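Local coordinates for protein catalase (Corynebacterium glutamicum, PDB 4B7F) that breaks hydrogen peroxide down to water and oxygen at a haem group, and also carries bound NADPH, at residues V224-H229 against V275-F280; D282-R287 against V445-D450; E62-R67 against Q322-A327. All coordinates share one frame; numbering follows the deposited sequence.

Contact 1 of 3, residues V224-H229 against V275-F280; sequences VWVKYH and VQIMPF. With NDP (NADPH dihydro-nicotinamide-adenine-dinucleotide phosphate), chain F.
Trp-225 and Met-278 face each other as a hydrogen-bonded pair between two antiparallel strands of the catalase beta-barrel, 223-232 and 270-279. Their backbones exchange two bonds, Trp-225 N to Met-278 O and Met-278 N to Trp-225 O, both 2.8 Å. Lys-227 and Gln-276 form the next such pair.

One face of the sheet holds Val-224, Val-226 and Tyr-228 with Ile-277 and Val-275. Ile-277 fills the hollow between Val-224 and Val-226: its CG2 rests against Val-224 CB at 3.8 Å, while its other branch, CG1, lies alongside Val-226 CG1. Val-275 CG1 fits beside the Tyr-228 ring, 3.7 Å from CD1. Trp-216 of strand 214-217 covers Val-224, Val-226 and Val-275.

The other face carries Trp-225, Lys-227, Gln-276 and Met-278. The indole of Trp-225 lies nearly parallel to the Phe-280 ring, with planes at 15°. The two rings are slid apart and barely overlap; Trp-225 CZ2 meets Phe-280 CE1 at 3.6 Å. With CG swung opposite the backbone N (chi1 -169°), the Phe-280 ring comes back beside the indole. Met-278 SD makes an oblique Met-aromatic contact with the five-membered ring. Phe-291 packs on the indole edge-to-face. A water in the indole plane bridges Trp-225 NE1 and Phe-280 O, and sits over the centre of the Phe-280 ring.

Lys-227 leads away from Gln-276, and NZ bonds to Ser-211 O and Thr-213 OG1. Near the NADPH, Gln-276 extends toward His-229, and its NE2 bonds to the carbonyls of Tyr-302 and Trp-297. His-229 NE2 donates to Gln-276 OE1 at 3.0 Å from above the amide plane, the imidazole and amide planes being 86° apart. The nicotinamide amide oxygen O7N lies in the imidazole plane, 3.2 Å from His-229 CE1.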
loop_
_atom_site.group_PDB
_atom_site.type_symbol
_atom_site.label_atom_id
_atom_site.label_comp_id
_atom_site.label_asym_id
_atom_site.label_seq_id
_atom_site.Cartn_x
_atom_site.Cartn_y
_atom_site.Cartn_z
ATOM N N VAL A 224 41.693 -5.672 -6.687
ATOM C CA VAL A 224 41.879 -5.646 -8.132
ATOM C C VAL A 224 40.524 -5.269 -8.716
ATOM O O VAL A 224 39.495 -5.523 -8.095
ATOM C CB VAL A 224 42.291 -7.017 -8.698
ATOM C CG1 VAL A 224 43.701 -7.398 -8.255
ATOM C CG2 VAL A 224 41.292 -8.103 -8.263
ATOM N N TRP A 225 40.512 -4.666 -9.900
ATOM C CA TRP A 225 39.245 -4.362 -10.560
ATOM C C TRP A 225 38.856 -5.554 -11.430
ATOM O O TRP A 225 39.727 -6.193 -12.034
ATOM C CB TRP A 225 39.366 -3.106 -11.414
ATOM C CG TRP A 225 39.768 -1.875 -10.650
ATOM C CD1 TRP A 225 40.965 -1.216 -10.737
ATOM C CD2 TRP A 225 38.982 -1.148 -9.688
ATOM N NE1 TRP A 225 40.972 -0.133 -9.894
ATOM C CE2 TRP A 225 39.770 -0.071 -9.234
ATOM C CE3 TRP A 225 37.692 -1.308 -9.163
ATOM C CZ2 TRP A 225 39.312 0.848 -8.287
ATOM C CZ3 TRP A 225 37.236 -0.392 -8.220
ATOM C CH2 TRP A 225 38.043 0.675 -7.799
ATOM N N VAL A 226 37.563 -5.879 -11.492
ATOM C CA VAL A 226 37.132 -7.035 -12.275
ATOM C C VAL A 226 35.886 -6.743 -13.089
ATOM O O VAL A 226 35.107 -5.855 -12.744
ATOM C CB VAL A 226 36.865 -8.283 -11.383
ATOM C CG1 VAL A 226 38.099 -8.635 -10.564
ATOM C CG2 VAL A 226 35.669 -8.051 -10.456
ATOM N N LYS A 227 35.718 -7.488 -14.177
ATOM C CA LYS A 227 34.462 -7.523 -14.918
ATOM C C LYS A 227 34.061 -8.977 -15.089
ATOM O O LYS A 227 34.898 -9.821 -15.426
ATOM C CB LYS A 227 34.590 -6.845 -16.295
ATOM C CG LYS A 227 34.593 -5.311 -16.239
ATOM C CD LYS A 227 34.474 -4.707 -17.623
ATOM C CE LYS A 227 34.564 -3.182 -17.588
ATOM N NZ LYS A 227 33.398 -2.533 -16.901
ATOM N N TYR A 228 32.785 -9.272 -14.851
ATOM C CA TYR A 228 32.272 -10.628 -14.986
ATOM C C TYR A 228 31.772 -10.931 -16.395
ATOM O O TYR A 228 31.059 -10.122 -17.001
ATOM C CB TYR A 228 31.111 -10.853 -14.020
ATOM C CG TYR A 228 31.467 -10.830 -12.557
ATOM C CD1 TYR A 228 32.062 -11.929 -11.944
ATOM C CD2 TYR A 228 31.153 -9.731 -11.768
ATOM C CE1 TYR A 228 32.358 -11.921 -10.581
ATOM C CE2 TYR A 228 31.445 -9.718 -10.421
ATOM C CZ TYR A 228 32.049 -10.812 -9.833
ATOM O OH TYR A 228 32.344 -10.789 -8.486
ATOM N N HIS A 229 32.124 -12.095 -16.917
ATOM C CA HIS A 229 31.611 -12.618 -18.165
ATOM C C HIS A 229 31.093 -14.040 -17.995
ATOM O O HIS A 229 31.823 -14.910 -17.518
ATOM C CB HIS A 229 32.688 -12.672 -19.234
ATOM C CG HIS A 229 33.295 -11.350 -19.566
ATOM N ND1 HIS A 229 33.138 -10.761 -20.722
ATOM C CD2 HIS A 229 34.052 -10.523 -18.815
ATOM C CE1 HIS A 229 33.758 -9.618 -20.699
ATOM N NE2 HIS A 229 34.313 -9.478 -19.534
ATOM N N VAL A 275 36.362 -13.931 -15.516
ATOM C CA VAL A 275 36.535 -12.506 -15.217
ATOM C C VAL A 275 37.680 -11.882 -16.012
ATOM O O VAL A 275 38.617 -12.574 -16.421
ATOM C CB VAL A 275 36.846 -12.258 -13.718
ATOM C CG1 VAL A 275 35.570 -12.346 -12.866
ATOM C CG2 VAL A 275 37.903 -13.240 -13.229
ATOM N N GLN A 276 37.593 -10.577 -16.236
ATOM C CA GLN A 276 38.759 -9.800 -16.641
ATOM C C GLN A 276 39.293 -9.253 -15.348
ATOM O O GLN A 276 38.506 -8.897 -14.468
ATOM C CB GLN A 276 38.362 -8.645 -17.559
ATOM C CG GLN A 276 37.845 -9.086 -18.920
ATOM C CD GLN A 276 37.413 -7.920 -19.794
ATOM O OE1 GLN A 276 36.373 -7.307 -19.557
ATOM N NE2 GLN A 276 38.219 -7.605 -20.818
ATOM N N ILE A 277 40.617 -9.203 -15.201
ATOM C CA ILE A 277 41.191 -8.673 -13.976
ATOM C C ILE A 277 42.192 -7.574 -14.272
ATOM O O ILE A 277 43.234 -7.815 -14.881
ATOM C CB ILE A 277 41.830 -9.778 -13.118
ATOM C CG1 ILE A 277 40.788 -10.851 -12.788
ATOM C CG2 ILE A 277 42.430 -9.189 -11.843
ATOM C CD1 ILE A 277 41.359 -12.069 -12.104
ATOM N N MET A 278 41.861 -6.360 -13.849
ATOM C CA MET A 278 42.740 -5.214 -14.041
ATOM C C MET A 278 43.377 -4.855 -12.712
ATOM O O MET A 278 42.673 -4.553 -11.749
ATOM C CB MET A 278 41.952 -4.015 -14.586
ATOM C CG MET A 278 42.742 -2.707 -14.627
ATOM S SD MET A 278 41.802 -1.261 -15.182
ATOM C CE MET A 278 41.390 -1.724 -16.866
ATOM N N PRO A 279 44.721 -4.909 -12.645
ATOM C CA PRO A 279 45.430 -4.464 -11.440
ATOM C C PRO A 279 45.003 -3.053 -11.037
ATOM O O PRO A 279 44.760 -2.203 -11.903
ATOM C CB PRO A 279 46.896 -4.470 -11.885
ATOM C CG PRO A 279 46.947 -5.598 -12.890
ATOM C CD PRO A 279 45.639 -5.488 -13.648
ATOM N N PHE A 280 44.898 -2.822 -9.734
ATOM C CA PHE A 280 44.486 -1.533 -9.204
ATOM C C PHE A 280 45.318 -0.399 -9.804
ATOM O O PHE A 280 44.773 0.642 -10.160
ATOM C CB PHE A 280 44.627 -1.550 -7.681
ATOM C CG PHE A 280 43.999 -0.368 -6.991
ATOM C CD1 PHE A 280 42.651 -0.386 -6.652
ATOM C CD2 PHE A 280 44.762 0.744 -6.656
ATOM C CE1 PHE A 280 42.071 0.699 -6.002
ATOM C CE2 PHE A 280 44.193 1.827 -6.006
ATOM C CZ PHE A 280 42.847 1.803 -5.679
HETATM P PA NDP F . 37.798 -8.874 -29.140
HETATM O O1A NDP F . 38.095 -9.308 -30.528
HETATM O O2A NDP F . 38.775 -9.419 -28.163
HETATM O O5B NDP F . 36.289 -9.358 -28.857
HETATM C C5B NDP F . 35.229 -8.759 -29.567
HETATM C C4B NDP F . 33.955 -9.224 -28.885
HETATM O O4B NDP F . 32.808 -8.860 -29.643
HETATM C C3B NDP F . 33.959 -10.741 -28.713
HETATM O O3B NDP F . 33.587 -11.092 -27.395
HETATM C C2B NDP F . 32.887 -11.191 -29.683
HETATM O O2B NDP F . 32.264 -12.404 -29.324
HETATM C C1B NDP F . 31.956 -9.986 -29.698
HETATM N N9A NDP F . 31.025 -10.006 -30.843
HETATM C C8A NDP F . 31.123 -10.741 -32.001
HETATM N N7A NDP F . 30.038 -10.475 -32.771
HETATM C C5A NDP F . 29.253 -9.575 -32.115
HETATM C C6A NDP F . 28.039 -8.960 -32.437
HETATM N N6A NDP F . 27.279 -9.449 -33.418
HETATM N N1A NDP F . 27.479 -8.069 -31.544
HETATM C C2A NDP F . 28.119 -7.795 -30.349
HETATM N N3A NDP F . 29.317 -8.406 -30.031
HETATM C C4A NDP F . 29.869 -9.283 -30.904
HETATM O O3 NDP F . 37.706 -7.259 -29.133
HETATM P PN NDP F . 37.644 -6.320 -27.811
HETATM O O1N NDP F . 37.467 -7.130 -26.580
HETATM O O2N NDP F . 38.731 -5.313 -27.890
HETATM O O5D NDP F . 36.311 -5.469 -28.106
HETATM C C5D NDP F . 35.975 -5.114 -29.432
HETATM C C4D NDP F . 34.499 -4.737 -29.490
HETATM O O4D NDP F . 33.685 -5.871 -29.220
HETATM C C3D NDP F . 34.155 -3.703 -28.427
HETATM O O3D NDP F . 34.274 -2.371 -28.904
HETATM C C2D NDP F . 32.730 -4.056 -28.030
HETATM O O2D NDP F . 31.837 -3.290 -28.792
HETATM C C1D NDP F . 32.548 -5.509 -28.444
HETATM N N1N NDP F . 32.427 -6.393 -27.266
HETATM C C2N NDP F . 33.340 -6.274 -26.254
HETATM C C3N NDP F . 33.375 -7.153 -25.178
HETATM C C7N NDP F . 34.410 -6.938 -24.110
HETATM O O7N NDP F . 34.071 -7.202 -22.775
HETATM N N7N NDP F . 35.625 -6.490 -24.443
HETATM C C4N NDP F . 32.399 -8.308 -25.064
HETATM C C5N NDP F . 31.442 -8.344 -26.224
HETATM C C6N NDP F . 31.497 -7.401 -27.254
HETATM P P2B NDP F . 32.835 -13.815 -29.888
HETATM O O1X NDP F . 32.837 -13.816 -31.406
HETATM O O2X NDP F . 34.230 -14.064 -29.368
HETATM O O3X NDP F . 31.896 -14.900 -29.408
HETATM O O HOH W 1 42.575 2.194 -9.182
#

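Contact 2 of 3, residues D282-R287 against V445-D450; sequences DAENYR and VKHQDD
Arg-287 grips Asp-449 side-on, with two nitrogens on one carboxylate oxygen. Arg-287 CB lies 3.5 Å from Asp-449 OD2. CG stands between the backbone N and the carbonyl carbon (chi1 54°) and sits over the centre of the Tyr-286 ring. CD carries the chain on past OD2 and it bends at chi3, which brings the guanidinium back to the aspartate. NE donates to Asp-449 OD2 at 2.8 Å, on the lone pair anti to the other oxygen. CZ lies 3.3 Å from OD2. NH2 reaches the same OD2 at 3.0 Å from above the carboxylate plane. OD2 lies near the guanidinium plane, while the carboxylate is turned 72° from it. A backbone bond runs beside the salt bridge: Asp-449 N to Arg-287 O, 2.8 Å.

His-447 is the second link. Its ND1 donates to Tyr-286 O at 2.6 Å in a nearly straight bond, with the oxygen in the ring plane. CE1 points at Ala-283 O, 3.3 Å away at the ring edge. Pro-290 also packs on this side chain. The imidazole is buried, and NE2 has no partner in the model. A water accepts from Gln-448 N and weakly approaches Tyr-286 O.

Glu-284 bonds to His-435 and to Gln-42 of a neighbouring subunit. In the 445-450 loop, His-447 to Asp-450 form a type I beta turn. Asp-450 OD2 accepts from His-447 N at 2.8 Å, and Asp-450 OD1 accepts from Asn-289 N. These bonds join two loops, one following barrel strand 270-279 and one preceding helix 454-463, at the junction between the catalase core and its C-terminal helical region.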
loop_
_atom_site.group_PDB
_atom_site.type_symbol
_atom_site.label_atom_id
_atom_site.label_comp_id
_atom_site.label_asym_id
_atom_site.label_seq_id
_atom_site.Cartn_x
_atom_site.Cartn_y
_atom_site.Cartn_z
ATOM N N ASP A 282 46.754 -0.223 -12.662
ATOM C CA ASP A 282 46.567 -0.096 -14.113
ATOM C C ASP A 282 45.473 0.896 -14.470
ATOM O O ASP A 282 45.399 1.372 -15.606
ATOM C CB ASP A 282 46.170 -1.440 -14.729
ATOM C CG ASP A 282 47.356 -2.296 -15.098
ATOM O OD1 ASP A 282 48.420 -2.115 -14.479
ATOM O OD2 ASP A 282 47.209 -3.160 -16.001
ATOM N N ALA A 283 44.600 1.181 -13.509
ATOM C CA ALA A 283 43.373 1.912 -13.800
ATOM C C ALA A 283 43.599 3.291 -14.402
ATOM O O ALA A 283 42.976 3.643 -15.405
ATOM C CB ALA A 283 42.497 2.010 -12.555
ATOM N N GLU A 284 44.489 4.077 -13.807
ATOM C CA GLU A 284 44.688 5.446 -14.267
ATOM C C GLU A 284 45.288 5.511 -15.670
ATOM O O GLU A 284 45.070 6.479 -16.400
ATOM C CB GLU A 284 45.551 6.240 -13.280
ATOM C CG GLU A 284 44.871 6.539 -11.946
ATOM C CD GLU A 284 43.663 7.464 -12.074
ATOM O OE1 GLU A 284 43.472 8.091 -13.142
ATOM O OE2 GLU A 284 42.900 7.566 -11.090
ATOM N N ASN A 285 46.030 4.473 -16.050
ATOM C CA ASN A 285 46.728 4.476 -17.338
ATOM C C ASN A 285 45.991 3.847 -18.501
ATOM O O ASN A 285 46.478 3.904 -19.628
ATOM C CB ASN A 285 48.077 3.767 -17.226
ATOM C CG ASN A 285 48.966 4.376 -16.181
ATOM O OD1 ASN A 285 49.063 5.599 -16.065
ATOM N ND2 ASN A 285 49.619 3.525 -15.398
ATOM N N TYR A 286 44.854 3.206 -18.246
ATOM C CA TYR A 286 44.154 2.532 -19.341
ATOM C C TYR A 286 43.692 3.554 -20.388
ATOM O O TYR A 286 43.312 4.677 -20.038
ATOM C CB TYR A 286 42.983 1.668 -18.828
ATOM C CG TYR A 286 42.503 0.684 -19.868
ATOM C CD1 TYR A 286 43.397 -0.183 -20.487
ATOM C CD2 TYR A 286 41.164 0.628 -20.240
ATOM C CE1 TYR A 286 42.977 -1.074 -21.458
ATOM C CE2 TYR A 286 40.728 -0.265 -21.209
ATOM C CZ TYR A 286 41.645 -1.113 -21.814
ATOM O OH TYR A 286 41.232 -2.000 -22.780
ATOM N N ARG A 287 43.747 3.175 -21.665
ATOM C CA ARG A 287 43.394 4.087 -22.759
ATOM C C ARG A 287 41.958 4.599 -22.648
ATOM O O ARG A 287 41.636 5.687 -23.150
ATOM C CB ARG A 287 43.597 3.394 -24.105
ATOM C CG ARG A 287 42.854 2.068 -24.219
ATOM C CD ARG A 287 43.236 1.300 -25.492
ATOM N NE ARG A 287 42.935 2.073 -26.694
ATOM C CZ ARG A 287 42.754 1.547 -27.904
ATOM N NH1 ARG A 287 42.847 0.236 -28.092
ATOM N NH2 ARG A 287 42.473 2.337 -28.934
ATOM N N VAL A 445 36.927 11.373 -15.408
ATOM C CA VAL A 445 38.318 11.640 -15.763
ATOM C C VAL A 445 38.501 11.200 -17.207
ATOM O O VAL A 445 38.090 10.096 -17.592
ATOM C CB VAL A 445 39.304 10.885 -14.852
ATOM C CG1 VAL A 445 40.739 11.138 -15.296
ATOM C CG2 VAL A 445 39.124 11.329 -13.415
ATOM N N LYS A 446 39.087 12.065 -18.023
ATOM C CA LYS A 446 39.182 11.754 -19.438
ATOM C C LYS A 446 40.452 10.978 -19.737
ATOM O O LYS A 446 41.556 11.417 -19.414
ATOM C CB LYS A 446 39.111 13.025 -20.282
ATOM C CG LYS A 446 39.158 12.740 -21.774
ATOM C CD LYS A 446 39.053 14.015 -22.586
ATOM C CE LYS A 446 39.045 13.673 -24.066
ATOM N NZ LYS A 446 38.781 14.861 -24.913
ATOM N N HIS A 447 40.292 9.808 -20.337
ATOM C CA HIS A 447 41.445 9.033 -20.744
ATOM C C HIS A 447 41.698 9.247 -22.234
ATOM O O HIS A 447 40.833 9.768 -22.941
ATOM C CB HIS A 447 41.256 7.555 -20.413
ATOM C CG HIS A 447 41.253 7.259 -18.944
ATOM N ND1 HIS A 447 41.918 6.179 -18.403
ATOM C CD2 HIS A 447 40.669 7.901 -17.903
ATOM C CE1 HIS A 447 41.745 6.166 -17.093
ATOM N NE2 HIS A 447 40.991 7.200 -16.763
ATOM N N GLN A 448 42.889 8.855 -22.685
ATOM C CA GLN A 448 43.358 9.085 -24.061
ATOM C C GLN A 448 42.315 8.867 -25.163
ATOM O O GLN A 448 42.149 9.713 -26.045
ATOM C CB GLN A 448 44.574 8.195 -24.346
ATOM C CG GLN A 448 45.009 8.177 -25.810
ATOM C CD GLN A 448 45.872 6.971 -26.148
ATOM O OE1 GLN A 448 45.758 6.394 -27.233
ATOM N NE2 GLN A 448 46.742 6.586 -25.220
ATOM N N ASP A 449 41.612 7.737 -25.109
ATOM C CA ASP A 449 40.727 7.353 -26.203
ATOM C C ASP A 449 39.239 7.468 -25.861
ATOM O O ASP A 449 38.393 6.913 -26.567
ATOM C CB ASP A 449 41.053 5.932 -26.672
ATOM C CG ASP A 449 42.398 5.837 -27.359
ATOM O OD1 ASP A 449 42.787 6.823 -28.018
ATOM O OD2 ASP A 449 43.059 4.778 -27.239
ATOM N N ASP A 450 38.914 8.203 -24.801
ATOM C CA ASP A 450 37.512 8.343 -24.401
ATOM C C ASP A 450 36.714 9.251 -25.321
ATOM O O ASP A 450 36.997 10.446 -25.424
ATOM C CB ASP A 450 37.388 8.911 -22.981
ATOM C CG ASP A 450 37.685 7.890 -21.904
ATOM O OD1 ASP A 450 37.624 6.673 -22.184
ATOM O OD2 ASP A 450 37.965 8.320 -20.757
HETATM O O HOH W 2 44.842 7.692 -20.788
#

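Contact 3 of 3, residues E62-R67 against Q322-A327. With HEM (protoporphyrin IX containing Fe), chain I.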
loop_
_atom_site.group_PDB
_atom_site.type_symbol
_atom_site.label_atom_id
_atom_site.label_comp_id
_atom_site.label_asym_id
_atom_site.label_seq_id
_atom_site.Cartn_x
_atom_site.Cartn_y
_atom_site.Cartn_z
ATOM N N GLU A 62 -4.850 -10.019 -6.395
ATOM C CA GLU A 62 -3.761 -10.855 -6.919
ATOM C C GLU A 62 -2.598 -10.083 -7.546
ATOM O O GLU A 62 -1.434 -10.470 -7.391
ATOM C CB GLU A 62 -4.291 -11.914 -7.899
ATOM C CG GLU A 62 -5.110 -12.975 -7.199
ATOM C CD GLU A 62 -5.663 -14.031 -8.130
ATOM O OE1 GLU A 62 -5.123 -14.218 -9.254
ATOM O OE2 GLU A 62 -6.661 -14.672 -7.725
ATOM N N ASN A 63 -2.904 -8.998 -8.248
ATOM C CA ASN A 63 -1.876 -8.270 -8.979
ATOM C C ASN A 63 -1.079 -7.327 -8.088
ATOM O O ASN A 63 -1.604 -6.740 -7.132
ATOM C CB ASN A 63 -2.482 -7.468 -10.138
ATOM C CG ASN A 63 -2.902 -8.339 -11.311
ATOM O OD1 ASN A 63 -2.388 -9.443 -11.504
ATOM N ND2 ASN A 63 -3.838 -7.836 -12.112
ATOM N N VAL A 64 0.191 -7.171 -8.439
ATOM C CA VAL A 64 1.092 -6.264 -7.737
ATOM C C VAL A 64 1.742 -5.391 -8.797
ATOM O O VAL A 64 1.671 -5.717 -9.983
ATOM C CB VAL A 64 2.151 -7.056 -6.961
ATOM C CG1 VAL A 64 1.487 -7.800 -5.794
ATOM C CG2 VAL A 64 2.838 -8.060 -7.879
ATOM N N PRO A 65 2.364 -4.274 -8.393
ATOM C CA PRO A 65 3.053 -3.523 -9.451
ATOM C C PRO A 65 4.161 -4.349 -10.087
ATOM O O PRO A 65 4.961 -4.968 -9.374
ATOM C CB PRO A 65 3.659 -2.329 -8.704
ATOM C CG PRO A 65 2.834 -2.205 -7.438
ATOM C CD PRO A 65 2.503 -3.638 -7.070
ATOM N N GLU A 66 4.208 -4.360 -11.418
ATOM C CA GLU A 66 5.274 -5.039 -12.131
ATOM C C GLU A 66 6.546 -4.214 -11.980
ATOM O O GLU A 66 6.478 -3.039 -11.603
ATOM C CB GLU A 66 4.894 -5.220 -13.612
ATOM C CG GLU A 66 4.898 -3.925 -14.415
ATOM C CD GLU A 66 4.502 -4.113 -15.879
ATOM O OE1 GLU A 66 3.794 -5.092 -16.201
ATOM O OE2 GLU A 66 4.881 -3.251 -16.702
ATOM N N ARG A 67 7.699 -4.831 -12.232
ATOM C CA ARG A 67 8.982 -4.117 -12.233
ATOM C C ARG A 67 9.008 -3.006 -13.269
ATOM O O ARG A 67 8.546 -3.194 -14.396
ATOM C CB ARG A 67 10.129 -5.065 -12.612
ATOM C CG ARG A 67 10.436 -6.151 -11.601
ATOM C CD ARG A 67 11.194 -7.284 -12.291
ATOM N NE ARG A 67 11.687 -8.252 -11.318
ATOM C CZ ARG A 67 10.928 -9.154 -10.710
ATOM N NH1 ARG A 67 9.624 -9.220 -10.972
ATOM N NH2 ARG A 67 11.473 -9.991 -9.837
ATOM N N GLN A 322 8.123 -17.193 -6.594
ATOM C CA GLN A 322 9.569 -17.356 -6.599
ATOM C C GLN A 322 10.270 -16.557 -7.697
ATOM O O GLN A 322 11.474 -16.311 -7.603
ATOM C CB GLN A 322 9.933 -18.846 -6.678
ATOM C CG GLN A 322 9.389 -19.684 -5.492
ATOM C CD GLN A 322 9.667 -21.167 -5.661
ATOM O OE1 GLN A 322 9.423 -21.727 -6.729
ATOM N NE2 GLN A 322 10.171 -21.810 -4.606
ATOM N N ILE A 323 9.536 -16.171 -8.737
ATOM C CA ILE A 323 10.147 -15.366 -9.803
ATOM C C ILE A 323 9.627 -13.935 -9.782
ATOM O O ILE A 323 10.412 -12.989 -9.735
ATOM C CB ILE A 323 9.965 -16.007 -11.201
ATOM C CG1 ILE A 323 10.507 -17.444 -11.212
ATOM C CG2 ILE A 323 10.624 -15.148 -12.282
ATOM C CD1 ILE A 323 12.013 -17.552 -10.919
ATOM N N GLU A 324 8.308 -13.755 -9.794
ATOM C CA GLU A 324 7.784 -12.389 -9.749
ATOM C C GLU A 324 8.225 -11.680 -8.465
ATOM O O GLU A 324 8.560 -10.490 -8.492
ATOM C CB GLU A 324 6.258 -12.352 -9.908
ATOM C CG GLU A 324 5.664 -10.938 -9.848
ATOM C CD GLU A 324 6.053 -10.058 -11.033
ATOM O OE1 GLU A 324 6.439 -10.607 -12.092
ATOM O OE2 GLU A 324 5.953 -8.809 -10.905
ATOM N N GLN A 325 8.254 -12.415 -7.354
ATOM C CA GLN A 325 8.613 -11.820 -6.065
ATOM C C GLN A 325 10.100 -11.882 -5.727
ATOM O O GLN A 325 10.506 -11.415 -4.656
ATOM C CB GLN A 325 7.838 -12.474 -4.920
ATOM C CG GLN A 325 6.332 -12.353 -5.033
ATOM C CD GLN A 325 5.650 -12.831 -3.759
ATOM O OE1 GLN A 325 4.810 -12.132 -3.189
ATOM N NE2 GLN A 325 6.015 -14.021 -3.310
ATOM N N ILE A 326 10.926 -12.462 -6.594
ATOM C CA ILE A 326 12.354 -12.390 -6.308
ATOM C C ILE A 326 12.769 -10.921 -6.349
ATOM O O ILE A 326 12.219 -10.122 -7.126
ATOM C CB ILE A 326 13.239 -13.275 -7.245
ATOM C CG1 ILE A 326 14.603 -13.532 -6.601
ATOM C CG2 ILE A 326 13.447 -12.624 -8.611
ATOM C CD1 ILE A 326 15.379 -14.657 -7.275
ATOM N N ALA A 327 13.700 -10.558 -5.476
ATOM C CA ALA A 327 14.138 -9.175 -5.354
ATOM C C ALA A 327 15.643 -9.122 -5.572
ATOM O O ALA A 327 16.433 -9.114 -4.615
ATOM C CB ALA A 327 13.753 -8.603 -3.981
HETATM C CHA HEM I . 15.693 -4.048 -12.990
HETATM C CHB HEM I . 17.308 0.340 -11.715
HETATM C CHC HEM I . 20.813 0.012 -15.065
HETATM C CHD HEM I . 20.070 -4.764 -15.072
HETATM C C1A HEM I . 15.814 -2.829 -12.361
HETATM C C2A HEM I . 14.967 -2.312 -11.304
HETATM C C3A HEM I . 15.425 -1.107 -10.966
HETATM C C4A HEM I . 16.571 -0.811 -11.783
HETATM C CMA HEM I . 14.846 -0.180 -9.875
HETATM C CAA HEM I . 13.741 -3.024 -10.679
HETATM C CBA HEM I . 14.249 -4.025 -9.632
HETATM C CGA HEM I . 13.103 -4.686 -8.900
HETATM O O1A HEM I . 13.271 -5.875 -8.483
HETATM O O2A HEM I . 12.026 -4.042 -8.737
HETATM C C1B HEM I . 18.373 0.636 -12.526
HETATM C C2B HEM I . 19.090 1.885 -12.517
HETATM C C3B HEM I . 20.050 1.811 -13.461
HETATM C C4B HEM I . 19.987 0.499 -14.066
HETATM C CMB HEM I . 18.730 3.065 -11.584
HETATM C CAB HEM I . 21.114 2.867 -13.843
HETATM C CBB HEM I . 21.461 3.866 -13.022
HETATM C C1C HEM I . 21.028 -1.340 -15.221
HETATM C C2C HEM I . 22.246 -1.998 -15.661
HETATM C C3C HEM I . 22.023 -3.325 -15.660
HETATM C C4C HEM I . 20.672 -3.538 -15.195
HETATM C CMC HEM I . 23.529 -1.245 -16.102
HETATM C CAC HEM I . 22.961 -4.507 -16.014
HETATM C CBC HEM I . 24.300 -4.462 -15.896
HETATM C C1D HEM I . 18.810 -5.003 -14.586
HETATM C C2D HEM I . 18.187 -6.300 -14.575
HETATM C C3D HEM I . 16.830 -6.085 -13.925
HETATM C C4D HEM I . 16.760 -4.680 -13.595
HETATM C CMD HEM I . 18.771 -7.618 -15.103
HETATM C CAD HEM I . 15.778 -7.160 -13.665
HETATM C CBD HEM I . 16.233 -7.954 -12.450
HETATM C CGD HEM I . 15.240 -9.072 -12.344
HETATM O O1D HEM I . 14.434 -9.074 -11.363
HETATM O O2D HEM I . 15.252 -9.935 -13.268
HETATM N NA HEM I . 16.799 -1.887 -12.635
HETATM N NB HEM I . 18.942 -0.190 -13.480
HETATM N NC HEM I . 20.092 -2.318 -14.930
HETATM N ND HEM I . 17.950 -4.076 -14.008
HETATM FE FE HEM I . 18.430 -2.091 -13.830
HETATM O O HOH W 3 3.171 -7.877 -11.365
HETATM O O HOH W 4 6.104 -7.338 -8.617
HETATM O O HOH W 5 7.758 -7.836 -13.007
#
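Arg-67 reaches from the loop 62-67 to the C-terminal end of helix 319-324 and to the haem. Its chain is extended from CG to NE, which carries the guanidinium past Glu-324 to the backbone carbonyls.

Direct hydrogen bonds come first. NH1 donates to Glu-324 O at 3.0 Å, tilted from both the guanidinium and the carbonyl planes. NH2 adds weak bonds to Ile-323 O and Glu-324 O. NE turns the other way and donates to haem propionate oxygen O1D at 2.9 Å.

The charge pairing is looser. Arg-67 NH1 and Glu-324 OE1 form a long salt bridge of 3.6 Å, with the guanidinium and carboxylate planes 84° apart. A bend at chi2 (67°) turns the Glu-324 carboxylate toward the 62-67 loop.

Water does much of the joining. One bridges Pro-65 O and Glu-324 OE2, at 2.7 Å from each. Another accepts from Arg-67 N and NH1, and donates to OE2 at 2.9 Å.

The Ile-326 methyl CG2 touches Arg-67 NH2 at 3.5 Å. Outside the segments, Arg-359 bonds to Glu-324 O and Ile-326 O. Asn-63 ND2 donates to Glu-66 O of a neighbouring subunit, and the same bond runs the other way. Arg-67, Arg-359, Arg-106 and Gln-356 all bond to the haem; such arginines at the propionates are a feature of the catalase haem pocket.

Contacts 1 and 2 are neighbours, with centres about 16 Å apart. They follow one another along the chain and touch directly: Met-278 SD lies 3.8 Å from Ala-283 CA, and Trp-225 NE1 lies 3.7 Å from Ala-283 CB. Both lie near the NADPH: contact 1 meets its nicotinamide amide, and the Tyr-286 side chain of contact 2 is about 7 Å from the NADPH (nearest atoms). Contact 3 is on the opposite side of the chain's centre, about 33 Å from contact 1 and 41 Å from contact 2, centre to centre. It holds a haem propionate, while the Lys-227 side chain of contact 1 lies about 9 Å from the same haem, nearest atoms.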